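Precorrin-6y methylase (Rhodobacter capsulatus, PDB 3NJR) methylates a precorrin intermediate in cobalamin biosynthesis, this chain being the C-terminal, S-adenosyl-L-methionine-dependent domain, held here with the by-product S-adenosyl-L-homocysteine. Local coordinates at residues Ser68-Trp73 / Pro104-Val109; Leu58-Gly63 / Ala115-Leu120; Ala45-Ala50 / Val151-Thr156; Thr82-Pro85 / Arg89-Asn92. All blocks are in the same frame, centred on the assembly; numbering follows the deposited sequence.

Contact 1 of 4, residues Ser68-Trp73 / Pro104-Val109; sequences SVSVEW and PRMRAV. With SAH (S-adenosyl-L-homocysteine), chain C.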
# COMPACT_ATOMS: atom_id res chain seq x y z
N SER A 68 -24.81 -5.42 8.57
CA SER A 68 -24.61 -6.03 7.24
C SER A 68 -23.85 -7.37 7.29
O SER A 68 -24.13 -8.28 6.52
CB SER A 68 -23.91 -5.05 6.29
OG SER A 68 -22.53 -4.92 6.62
N VAL A 69 -22.89 -7.47 8.20
CA VAL A 69 -22.14 -8.71 8.40
C VAL A 69 -23.08 -9.85 8.79
O VAL A 69 -22.99 -10.96 8.22
CB VAL A 69 -21.02 -8.50 9.46
CG1 VAL A 69 -20.47 -9.82 9.94
CG2 VAL A 69 -19.93 -7.65 8.89
N SER A 70 -23.99 -9.54 9.73
CA SER A 70 -24.97 -10.50 10.24
C SER A 70 -25.94 -10.93 9.16
O SER A 70 -26.34 -12.10 9.11
CB SER A 70 -25.78 -9.90 11.40
OG SER A 70 -25.03 -9.70 12.57
N VAL A 71 -26.32 -9.99 8.29
CA VAL A 71 -27.27 -10.26 7.22
C VAL A 71 -26.62 -11.24 6.26
O VAL A 71 -27.16 -12.32 6.01
CB VAL A 71 -27.73 -8.95 6.52
CG1 VAL A 71 -28.48 -9.25 5.25
CG2 VAL A 71 -28.62 -8.14 7.41
N GLU A 72 -25.44 -10.90 5.76
CA GLU A 72 -24.69 -11.85 4.93
C GLU A 72 -24.31 -13.18 5.65
O GLU A 72 -24.27 -14.24 5.01
CB GLU A 72 -23.48 -11.17 4.28
CG GLU A 72 -23.87 -9.88 3.61
CD GLU A 72 -23.01 -9.50 2.42
OE1 GLU A 72 -21.78 -9.34 2.59
OE2 GLU A 72 -23.56 -9.33 1.31
N TRP A 73 -24.05 -13.15 6.96
CA TRP A 73 -23.76 -14.40 7.69
C TRP A 73 -24.99 -15.28 7.69
O TRP A 73 -24.89 -16.46 7.38
CB TRP A 73 -23.28 -14.12 9.11
CG TRP A 73 -23.31 -15.30 10.07
CD1 TRP A 73 -24.37 -15.73 10.81
CD2 TRP A 73 -22.20 -16.16 10.43
NE1 TRP A 73 -24.01 -16.81 11.58
CE2 TRP A 73 -22.69 -17.10 11.37
CE3 TRP A 73 -20.85 -16.23 10.04
CZ2 TRP A 73 -21.87 -18.08 11.94
CZ3 TRP A 73 -20.05 -17.23 10.59
CH2 TRP A 73 -20.56 -18.13 11.54
N PRO A 104 -36.72 -15.10 12.26
CA PRO A 104 -36.40 -16.35 12.95
C PRO A 104 -34.88 -16.53 13.22
O PRO A 104 -34.50 -17.04 14.26
CB PRO A 104 -36.89 -17.43 11.97
CG PRO A 104 -36.86 -16.74 10.60
CD PRO A 104 -37.32 -15.34 10.93
N ARG A 105 -34.04 -16.12 12.28
CA ARG A 105 -32.60 -16.40 12.29
C ARG A 105 -31.76 -15.31 12.99
O ARG A 105 -30.67 -15.59 13.48
CB ARG A 105 -32.11 -16.51 10.84
CG ARG A 105 -32.41 -17.81 10.15
CD ARG A 105 -31.76 -17.82 8.75
NE ARG A 105 -31.22 -19.12 8.33
CZ ARG A 105 -31.08 -20.22 9.09
NH1 ARG A 105 -31.45 -20.24 10.37
NH2 ARG A 105 -30.56 -21.32 8.56
N MET A 106 -32.26 -14.07 13.00
CA MET A 106 -31.45 -12.92 13.38
C MET A 106 -32.13 -12.02 14.41
O MET A 106 -33.26 -11.59 14.20
CB MET A 106 -31.06 -12.15 12.13
CG MET A 106 -30.37 -10.82 12.34
SD MET A 106 -29.41 -10.35 10.88
CE MET A 106 -29.14 -8.59 11.15
N ARG A 107 -31.43 -11.74 15.51
CA ARG A 107 -31.90 -10.88 16.61
C ARG A 107 -31.11 -9.58 16.75
O ARG A 107 -29.89 -9.57 16.67
CB ARG A 107 -31.74 -11.61 17.94
CG ARG A 107 -32.95 -12.26 18.53
CD ARG A 107 -32.54 -13.07 19.77
NE ARG A 107 -32.22 -12.22 20.93
CZ ARG A 107 -31.67 -12.67 22.06
NH1 ARG A 107 -31.35 -13.95 22.19
NH2 ARG A 107 -31.44 -11.82 23.06
N ALA A 108 -31.78 -8.48 17.05
CA ALA A 108 -31.04 -7.29 17.46
C ALA A 108 -31.13 -7.11 18.96
O ALA A 108 -32.19 -7.30 19.55
CB ALA A 108 -31.55 -6.06 16.76
N VAL A 109 -29.99 -6.78 19.58
CA VAL A 109 -29.93 -6.41 20.99
C VAL A 109 -29.39 -4.98 21.07
O VAL A 109 -28.26 -4.71 20.65
CB VAL A 109 -29.04 -7.40 21.82
CG1 VAL A 109 -28.79 -6.87 23.22
CG2 VAL A 109 -29.69 -8.77 21.90
N SAH C . -20.07 -3.91 10.97
CA SAH C . -20.86 -2.65 10.79
CB SAH C . -19.91 -1.46 10.68
CG SAH C . -20.14 -0.42 11.79
SD SAH C . -18.80 -0.43 12.94
C SAH C . -21.76 -2.77 9.58
O SAH C . -22.79 -2.10 9.46
OXT SAH C . -21.52 -3.55 8.67
C5' SAH C . -19.19 0.86 14.09
C4' SAH C . -20.40 0.56 14.99
O4' SAH C . -20.06 -0.12 16.21
C3' SAH C . -21.09 1.86 15.40
O3' SAH C . -22.43 1.85 14.92
C2' SAH C . -21.08 1.88 16.92
O2' SAH C . -22.31 2.37 17.48
C1' SAH C . -20.84 0.42 17.29
N9 SAH C . -20.24 0.31 18.65
C8 SAH C . -19.34 1.16 19.20
N7 SAH C . -19.01 0.79 20.46
C5 SAH C . -19.71 -0.32 20.75
C6 SAH C . -19.83 -1.24 21.91
N6 SAH C . -19.11 -0.99 23.02
N1 SAH C . -20.68 -2.30 21.83
C2 SAH C . -21.40 -2.53 20.72
N3 SAH C . -21.33 -1.74 19.62
C4 SAH C . -20.53 -0.64 19.57

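Contact 2 of 4, residues Leu58-Gly63 / Ala115-Leu120; sequences LLWDIG and AALADL. With SAH (S-adenosyl-L-homocysteine), chain C.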
# COMPACT_ATOMS: atom_id res chain seq x y z
N LEU A 58 -23.96 -20.09 15.07
CA LEU A 58 -24.39 -18.82 15.69
C LEU A 58 -23.27 -17.80 15.66
O LEU A 58 -22.11 -18.14 15.94
CB LEU A 58 -24.89 -19.05 17.12
CG LEU A 58 -25.30 -17.87 18.02
CD1 LEU A 58 -26.50 -17.08 17.53
CD2 LEU A 58 -25.58 -18.34 19.42
N LEU A 59 -23.62 -16.54 15.34
CA LEU A 59 -22.68 -15.41 15.37
C LEU A 59 -23.02 -14.34 16.44
O LEU A 59 -24.16 -13.85 16.53
CB LEU A 59 -22.57 -14.75 13.98
CG LEU A 59 -21.67 -13.50 13.84
CD1 LEU A 59 -20.18 -13.84 13.80
CD2 LEU A 59 -22.04 -12.63 12.67
N TRP A 60 -22.02 -13.95 17.23
CA TRP A 60 -22.11 -12.71 17.98
C TRP A 60 -21.50 -11.65 17.09
O TRP A 60 -20.34 -11.76 16.73
CB TRP A 60 -21.32 -12.81 19.31
CG TRP A 60 -22.05 -13.52 20.40
CD1 TRP A 60 -23.26 -14.14 20.31
CD2 TRP A 60 -21.61 -13.69 21.75
NE1 TRP A 60 -23.61 -14.68 21.51
CE2 TRP A 60 -22.61 -14.43 22.42
CE3 TRP A 60 -20.46 -13.31 22.47
CZ2 TRP A 60 -22.51 -14.78 23.78
CZ3 TRP A 60 -20.36 -13.67 23.81
CH2 TRP A 60 -21.37 -14.39 24.45
N ASP A 61 -22.27 -10.64 16.73
CA ASP A 61 -21.76 -9.52 15.94
C ASP A 61 -21.70 -8.30 16.85
O ASP A 61 -22.72 -7.64 17.09
CB ASP A 61 -22.65 -9.27 14.70
CG ASP A 61 -22.27 -8.00 13.89
OD1 ASP A 61 -21.32 -7.24 14.28
OD2 ASP A 61 -22.94 -7.74 12.85
N ILE A 62 -20.52 -7.99 17.36
CA ILE A 62 -20.36 -6.84 18.23
C ILE A 62 -20.08 -5.58 17.42
O ILE A 62 -19.18 -5.56 16.58
CB ILE A 62 -19.29 -7.06 19.30
CG1 ILE A 62 -19.71 -8.20 20.24
CG2 ILE A 62 -19.04 -5.77 20.09
CD1 ILE A 62 -18.58 -9.05 20.72
N GLY A 63 -20.88 -4.54 17.65
CA GLY A 63 -20.72 -3.30 16.91
C GLY A 63 -21.51 -3.33 15.62
O GLY A 63 -21.04 -2.87 14.57
N ALA A 115 -21.57 -5.95 28.66
CA ALA A 115 -22.84 -6.17 29.39
C ALA A 115 -23.92 -6.91 28.57
O ALA A 115 -24.49 -7.89 29.05
CB ALA A 115 -23.39 -4.86 30.01
N ALA A 116 -24.15 -6.49 27.33
CA ALA A 116 -25.21 -7.09 26.50
C ALA A 116 -25.00 -8.55 26.12
O ALA A 116 -25.94 -9.24 25.71
CB ALA A 116 -25.47 -6.26 25.26
N LEU A 117 -23.76 -9.02 26.26
CA LEU A 117 -23.36 -10.38 25.93
C LEU A 117 -23.68 -11.36 27.02
O LEU A 117 -23.73 -12.56 26.78
CB LEU A 117 -21.85 -10.43 25.72
CG LEU A 117 -21.24 -10.10 24.37
CD1 LEU A 117 -22.07 -9.07 23.62
CD2 LEU A 117 -19.80 -9.65 24.53
N ALA A 118 -23.88 -10.85 28.24
CA ALA A 118 -23.89 -11.68 29.46
C ALA A 118 -24.96 -12.75 29.52
O ALA A 118 -24.70 -13.85 30.02
CB ALA A 118 -23.95 -10.80 30.72
N ASP A 119 -26.17 -12.45 29.05
CA ASP A 119 -27.22 -13.48 29.04
C ASP A 119 -27.44 -14.17 27.69
O ASP A 119 -28.42 -14.90 27.50
CB ASP A 119 -28.56 -12.95 29.60
CG ASP A 119 -29.10 -11.75 28.80
OD1 ASP A 119 -28.39 -11.26 27.87
OD2 ASP A 119 -30.24 -11.29 29.12
N LEU A 120 -26.54 -13.95 26.74
CA LEU A 120 -26.70 -14.53 25.42
C LEU A 120 -26.15 -15.94 25.42
O LEU A 120 -25.22 -16.24 26.18
CB LEU A 120 -26.01 -13.67 24.38
CG LEU A 120 -26.49 -12.22 24.31
CD1 LEU A 120 -25.75 -11.46 23.23
CD2 LEU A 120 -27.98 -12.16 24.10
N SAH C . -20.07 -3.91 10.97
CA SAH C . -20.86 -2.65 10.79
CB SAH C . -19.91 -1.46 10.68
CG SAH C . -20.14 -0.42 11.79
SD SAH C . -18.80 -0.43 12.94
C SAH C . -21.76 -2.77 9.58
O SAH C . -22.79 -2.10 9.46
OXT SAH C . -21.52 -3.55 8.67
C5' SAH C . -19.19 0.86 14.09
C4' SAH C . -20.40 0.56 14.99
O4' SAH C . -20.06 -0.12 16.21
C3' SAH C . -21.09 1.86 15.40
O3' SAH C . -22.43 1.85 14.92
C2' SAH C . -21.08 1.88 16.92
O2' SAH C . -22.31 2.37 17.48
C1' SAH C . -20.84 0.42 17.29
N9 SAH C . -20.24 0.31 18.65
C8 SAH C . -19.34 1.16 19.20
N7 SAH C . -19.01 0.79 20.46
C5 SAH C . -19.71 -0.32 20.75
C6 SAH C . -19.83 -1.24 21.91
N6 SAH C . -19.11 -0.99 23.02
N1 SAH C . -20.68 -2.30 21.83
C2 SAH C . -21.40 -2.53 20.72
N3 SAH C . -21.33 -1.74 19.62
C4 SAH C . -20.53 -0.64 19.57

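Contact 3 of 4, residues Ala45-Ala50 / Val151-Thr156; sequences ALTLAA and VANAVT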
# COMPACT_ATOMS: atom_id res chain seq x y z
N ALA A 45 -16.88 -8.94 2.13
CA ALA A 45 -16.48 -10.22 1.57
C ALA A 45 -15.32 -10.84 2.36
O ALA A 45 -15.37 -12.02 2.71
CB ALA A 45 -16.13 -10.09 0.09
N LEU A 46 -14.30 -10.04 2.67
CA LEU A 46 -13.10 -10.60 3.33
C LEU A 46 -13.43 -11.17 4.70
O LEU A 46 -12.97 -12.26 5.07
CB LEU A 46 -11.97 -9.59 3.46
CG LEU A 46 -11.25 -9.30 2.15
CD1 LEU A 46 -10.42 -8.03 2.31
CD2 LEU A 46 -10.39 -10.48 1.69
N THR A 47 -14.23 -10.40 5.42
CA THR A 47 -14.66 -10.73 6.77
C THR A 47 -15.47 -12.03 6.77
O THR A 47 -15.10 -13.02 7.42
CB THR A 47 -15.46 -9.56 7.34
OG1 THR A 47 -14.63 -8.40 7.37
CG2 THR A 47 -15.96 -9.87 8.73
N LEU A 48 -16.56 -12.06 6.01
CA LEU A 48 -17.29 -13.31 5.88
C LEU A 48 -16.44 -14.50 5.46
O LEU A 48 -16.61 -15.60 5.99
CB LEU A 48 -18.58 -13.17 5.08
CG LEU A 48 -19.57 -12.67 6.14
CD1 LEU A 48 -19.73 -11.16 6.13
CD2 LEU A 48 -20.87 -13.34 5.96
N ALA A 49 -15.48 -14.29 4.56
CA ALA A 49 -14.54 -15.37 4.23
C ALA A 49 -13.80 -15.89 5.49
O ALA A 49 -13.67 -17.11 5.69
CB ALA A 49 -13.56 -14.92 3.17
N ALA A 50 -13.36 -14.96 6.34
CA ALA A 50 -12.71 -15.32 7.60
C ALA A 50 -13.68 -15.98 8.60
O ALA A 50 -13.30 -16.89 9.34
CB ALA A 50 -12.06 -14.07 8.23
N VAL A 151 -13.09 -12.90 14.69
CA VAL A 151 -12.68 -12.07 13.57
C VAL A 151 -12.89 -10.60 13.91
O VAL A 151 -13.97 -10.19 14.28
CB VAL A 151 -13.39 -12.48 12.23
CG1 VAL A 151 -13.01 -11.55 11.07
CG2 VAL A 151 -13.08 -13.93 11.87
N ALA A 152 -11.83 -9.81 13.78
CA ALA A 152 -11.88 -8.38 14.11
C ALA A 152 -11.23 -7.53 13.03
O ALA A 152 -10.20 -7.91 12.50
CB ALA A 152 -11.21 -8.14 15.43
N ASN A 153 -11.84 -6.39 12.72
CA ASN A 153 -11.24 -5.35 11.86
C ASN A 153 -10.77 -4.15 12.69
O ASN A 153 -11.46 -3.71 13.60
CB ASN A 153 -12.22 -4.90 10.77
CG ASN A 153 -12.76 -6.06 9.93
OD1 ASN A 153 -12.07 -7.04 9.67
ND2 ASN A 153 -14.01 -5.93 9.50
N ALA A 154 -9.59 -3.62 12.40
CA ALA A 154 -9.08 -2.43 13.09
C ALA A 154 -8.76 -1.33 12.08
O ALA A 154 -8.16 -1.59 11.05
CB ALA A 154 -7.84 -2.80 13.87
N VAL A 155 -9.15 -0.09 12.39
CA VAL A 155 -8.80 1.03 11.51
C VAL A 155 -8.06 2.19 12.23
O VAL A 155 -7.69 3.20 11.59
CB VAL A 155 -10.01 1.53 10.71
CG1 VAL A 155 -11.02 2.25 11.62
CG2 VAL A 155 -9.56 2.41 9.56
N THR A 156 -7.84 2.04 13.55
CA THR A 156 -7.02 2.97 14.33
C THR A 156 -5.70 2.32 14.72
O THR A 156 -5.61 1.09 14.85
CB THR A 156 -7.73 3.47 15.61
OG1 THR A 156 -7.85 2.39 16.55
CG2 THR A 156 -9.10 4.03 15.30

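Contact 4 of 4, residues Thr82-Pro85 / Arg89-Asn92; sequences TIEP and RIEN. With SAH (S-adenosyl-L-homocysteine), chain C.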
# COMPACT_ATOMS: atom_id res chain seq x y z
N THR A 82 -27.04 -9.53 17.09
CA THR A 82 -26.36 -8.31 16.65
C THR A 82 -26.47 -7.24 17.72
O THR A 82 -27.55 -6.80 18.02
CB THR A 82 -26.98 -7.79 15.33
OG1 THR A 82 -27.00 -8.87 14.37
CG2 THR A 82 -26.20 -6.61 14.75
N ILE A 83 -25.33 -6.82 18.26
CA ILE A 83 -25.26 -5.92 19.42
C ILE A 83 -24.88 -4.51 19.01
O ILE A 83 -23.76 -4.29 18.55
CB ILE A 83 -24.15 -6.40 20.39
CG1 ILE A 83 -23.94 -7.94 20.32
CG2 ILE A 83 -24.34 -5.84 21.82
CD1 ILE A 83 -25.05 -8.76 20.91
N GLU A 84 -25.78 -3.55 19.19
CA GLU A 84 -25.53 -2.13 18.85
C GLU A 84 -26.17 -1.17 19.90
O GLU A 84 -27.36 -1.35 20.25
CB GLU A 84 -26.05 -1.85 17.43
CG GLU A 84 -26.17 -0.38 16.99
CD GLU A 84 -24.84 0.39 17.02
OE1 GLU A 84 -23.88 -0.00 16.31
OE2 GLU A 84 -24.77 1.39 17.76
N PRO A 85 -25.40 -0.18 20.42
CA PRO A 85 -26.03 0.71 21.42
C PRO A 85 -27.02 1.70 20.83
O PRO A 85 -28.07 1.94 21.44
CB PRO A 85 -24.84 1.43 22.08
CG PRO A 85 -23.75 1.33 21.08
CD PRO A 85 -23.95 0.03 20.35
N ARG A 89 -29.45 3.31 14.83
CA ARG A 89 -28.78 2.29 14.02
C ARG A 89 -29.46 0.93 14.15
O ARG A 89 -29.57 0.18 13.17
CB ARG A 89 -27.30 2.20 14.37
CG ARG A 89 -26.55 3.48 14.10
CD ARG A 89 -25.09 3.20 14.10
NE ARG A 89 -24.34 4.05 13.19
CZ ARG A 89 -23.28 4.78 13.54
NH1 ARG A 89 -22.84 4.77 14.79
NH2 ARG A 89 -22.66 5.52 12.63
N ILE A 90 -29.92 0.64 15.36
CA ILE A 90 -30.75 -0.55 15.63
C ILE A 90 -31.95 -0.62 14.66
O ILE A 90 -32.27 -1.67 14.13
CB ILE A 90 -31.21 -0.58 17.12
CG1 ILE A 90 -30.12 -1.20 18.00
CG2 ILE A 90 -32.60 -1.25 17.30
CD1 ILE A 90 -30.21 -2.72 18.16
N GLU A 91 -32.57 0.53 14.43
CA GLU A 91 -33.68 0.64 13.51
C GLU A 91 -33.33 0.17 12.09
O GLU A 91 -34.14 -0.51 11.45
CB GLU A 91 -34.15 2.08 13.49
CG GLU A 91 -35.58 2.23 13.10
CD GLU A 91 -35.80 3.51 12.30
OE1 GLU A 91 -34.98 4.47 12.45
OE2 GLU A 91 -36.79 3.56 11.53
N ASN A 92 -32.13 0.54 11.62
CA ASN A 92 -31.60 0.05 10.34
C ASN A 92 -31.36 -1.47 10.34
O ASN A 92 -31.67 -2.14 9.36
CB ASN A 92 -30.32 0.78 9.96
CG ASN A 92 -30.57 2.21 9.46
OD1 ASN A 92 -29.69 3.07 9.59
ND2 ASN A 92 -31.74 2.47 8.88
N SAH C . -20.07 -3.91 10.97
CA SAH C . -20.86 -2.65 10.79
CB SAH C . -19.91 -1.46 10.68
CG SAH C . -20.14 -0.42 11.79
SD SAH C . -18.80 -0.43 12.94
C SAH C . -21.76 -2.77 9.58
O SAH C . -22.79 -2.10 9.46
OXT SAH C . -21.52 -3.55 8.67
C5' SAH C . -19.19 0.86 14.09
C4' SAH C . -20.40 0.56 14.99
O4' SAH C . -20.06 -0.12 16.21
C3' SAH C . -21.09 1.86 15.40
O3' SAH C . -22.43 1.85 14.92
C2' SAH C . -21.08 1.88 16.92
O2' SAH C . -22.31 2.37 17.48
C1' SAH C . -20.84 0.42 17.29
N9 SAH C . -20.24 0.31 18.65
C8 SAH C . -19.34 1.16 19.20
N7 SAH C . -19.01 0.79 20.46
C5 SAH C . -19.71 -0.32 20.75
C6 SAH C . -19.83 -1.24 21.91
N6 SAH C . -19.11 -0.99 23.02
N1 SAH C . -20.68 -2.30 21.83
C2 SAH C . -21.40 -2.53 20.72
N3 SAH C . -21.33 -1.74 19.62
C4 SAH C . -20.53 -0.64 19.57

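Contact 1 of 4, residues Ser68-Trp73 / Pro104-Val109
Met106 reaches from strand 106-110 to helix 68-75 with its thioether, and the apolar contact consists of that one side chain against Ser70 and Val71. Its CG stands anti to the backbone N (chi1 172°) and the chain stays extended beyond, which carries SD and CE across the gap to the helix. Methyl CE lies 3.6 Å from Ser70 CB and 3.8 Å from Val71 CG2, while SD also sits 3.7 Å from Ser70 CB, the side chain crossing that of Val71 at a slant. All three residues are buried, and Ile97 of helix 87-99 and Thr82 of strand 79-84 also touch Met106. In the Rossmann-like methyltransferase fold this is a helix packed on the parallel part of the mixed sheet, here on its outermost strand within the chain, 106-110.

The polar atoms of the helix have other partners. Ser70 meets the methionine through CB, because its OG is turned to Thr82 OG1 and Asp61 OD2, which satisfy the hydroxyl in the interior. At the start of the same helix, Ser68 OG gives a hydrogen bond of 2.7 Å to carboxylate atom OXT of S-adenosyl-L-homocysteine. Glu72, one turn on, forms salt bridges with Arg27 and Arg44.

Contact 2 of 4, residues Leu58-Gly63 / Ala115-Leu120
The indole of Trp60 is the large projection here, and Leu117 and Leu120 of the loop 115-120 form the notch that receives its six-membered ring. Leu117 takes one corner: its CG is 3.7 Å from Trp60 CZ3 and 3.8 Å from CE3, an oblique approach with the branch point leading. Leu120 CB meets the ring farther round, on the CZ2 and NE1 side, 3.7 Å from Trp60 CZ2, with CH2 lying between the two leucines. Its methyl CD1 stands over one face, 4.2 Å above the ring plane and displaced toward the rim. The carbonyl O of Leu120 comes to the ring edge in plane. Together the first two torsions of Trp60 (chi1 -80°, CG beside the backbone N, and chi2 near zero) turn the benzo end to the loop, while NE1 makes a weak hydrogen bond to Pro121 O.

A smaller bump fits beside the indole. Ile62 CD1 meets Leu117 CD2 at 4.0 Å, the two side chains crossing at nearly a right angle, so one leucine packs against both Trp60 and Ile62. The loop can present its two leucines together because Leu117 to Leu120 make a type I turn, closed by Leu120 N to Leu117 O at 3.1 Å.

Beyond the end of strand 58-62 the chain bends through Gly63, which lies against the S-adenosyl-L-homocysteine adenine near N3. At its backbone angles (phi 88°, psi 42°) a CB would press on the carbonyl O of Ile62. A glycine turn after the first strand, lying against the bound cofactor product, is characteristic of the nucleoside-binding site in Rossmann-like methyltransferases.

Contact 3 of 4, residues Ala45-Ala50 / Val151-Thr156
Thr47 is the first residue of helix segment 45-50 to meet strand 151-154, and it does so with both branches. Its OG1 stands beside the backbone N (chi1 -60°) and accepts a weak hydrogen bond from Asn153 ND2, 3.3 Å long with an N-H...O angle of 160°. The same hydroxyl is hydrogen-bonded to Met43 O one turn back in the helix, its stronger polar link. Methyl CG2 takes the other direction and lies 4.1 Å from Val151 CG1. Leu48, next along, points away from the strand and packs on helix 68-75. One turn on from Thr47, Ala50 directs its CB at the fork of Val151, 3.8 Å from CG2 and 3.9 Å from CG1, where the backbones are nearest, with 6.8 Å between the CA atoms of Ala50 and Val151.

The axes of segments 45-50 and 151-154 come within 9.0 Å and run roughly antiparallel, at 153°, as in the helical layers that cover a Rossmann-like sheet.

Asn153 OD1 has a weak hydrogen bond to Gln199 NE2 of the adjoining strand, so its amide is tied at both ends, though lightly. The chemistry thus implies an interface secured mainly by small apolar groups, with one soft polar link beside them.

Contact 4 of 4, residues Thr82-Pro85 / Arg89-Asn92
With chi1 at 167°, Glu84 CG points opposite the main-chain N and lies against Arg89; the bends at chi2 and chi3, both 60°, turn the carboxylate to the ribose of S-adenosyl-L-homocysteine. Arg89 has CG beside its backbone N and bends at chi3, bringing a face of the guanidinium to O3' of the same sugar. The stems of the two residues meet at 3.8 Å, Glu84 CG to Arg89 CB.

Both ribose hydroxyls are donors to the glutamate: O3' to Glu84 OE1 and O2' to Glu84 OE2, each at 2.7 Å. An acidic residue at the end of the second strand gripping the ribose diol is a hallmark of Rossmann-like methyltransferases, and here it sits where strand 79-84 leads into helix 87-99, the first half of a beta-alpha-beta unit completed by strand 106-110. Gly65 N and Arg86 N also bond to the carboxylate, fixing its rotation.

Arg89 NH1 stands 4.9 Å from Glu84 OE2, so the opposite charges do not touch, and NE forms a salt bridge with Asp35. Ile90 CG1 packs 4.2 Å from Glu84 CG, the two side chains sliding past each other in opposite directions, and also lies against the carbonyl O of Glu84. Pro85 rests against the adenine near N3.

How the contacts relate
All four contacts reach one sheet, and contacts 1, 2 and 4 each touch S-adenosyl-L-homocysteine: the first its carboxylate, the second its adenine, the fourth its ribose and adenine. Along the chain, contact 4 is nested inside the loops closed by the other three. Ser70 joins contact 1 to contacts 2 and 4 through its hydroxyl, and Arg107 O to Thr82 N at 2.9 Å ties 1 to 4, whose centres are 10 Å apart. Between the neighbouring strands of contacts 2 and 4, Asp61 O lies 3.0 Å from Ile83 N. Contact 3 stands apart, the side chain of Asn153 being about 7 Å from the ligand and its centre about 19 Å from that of contact 4.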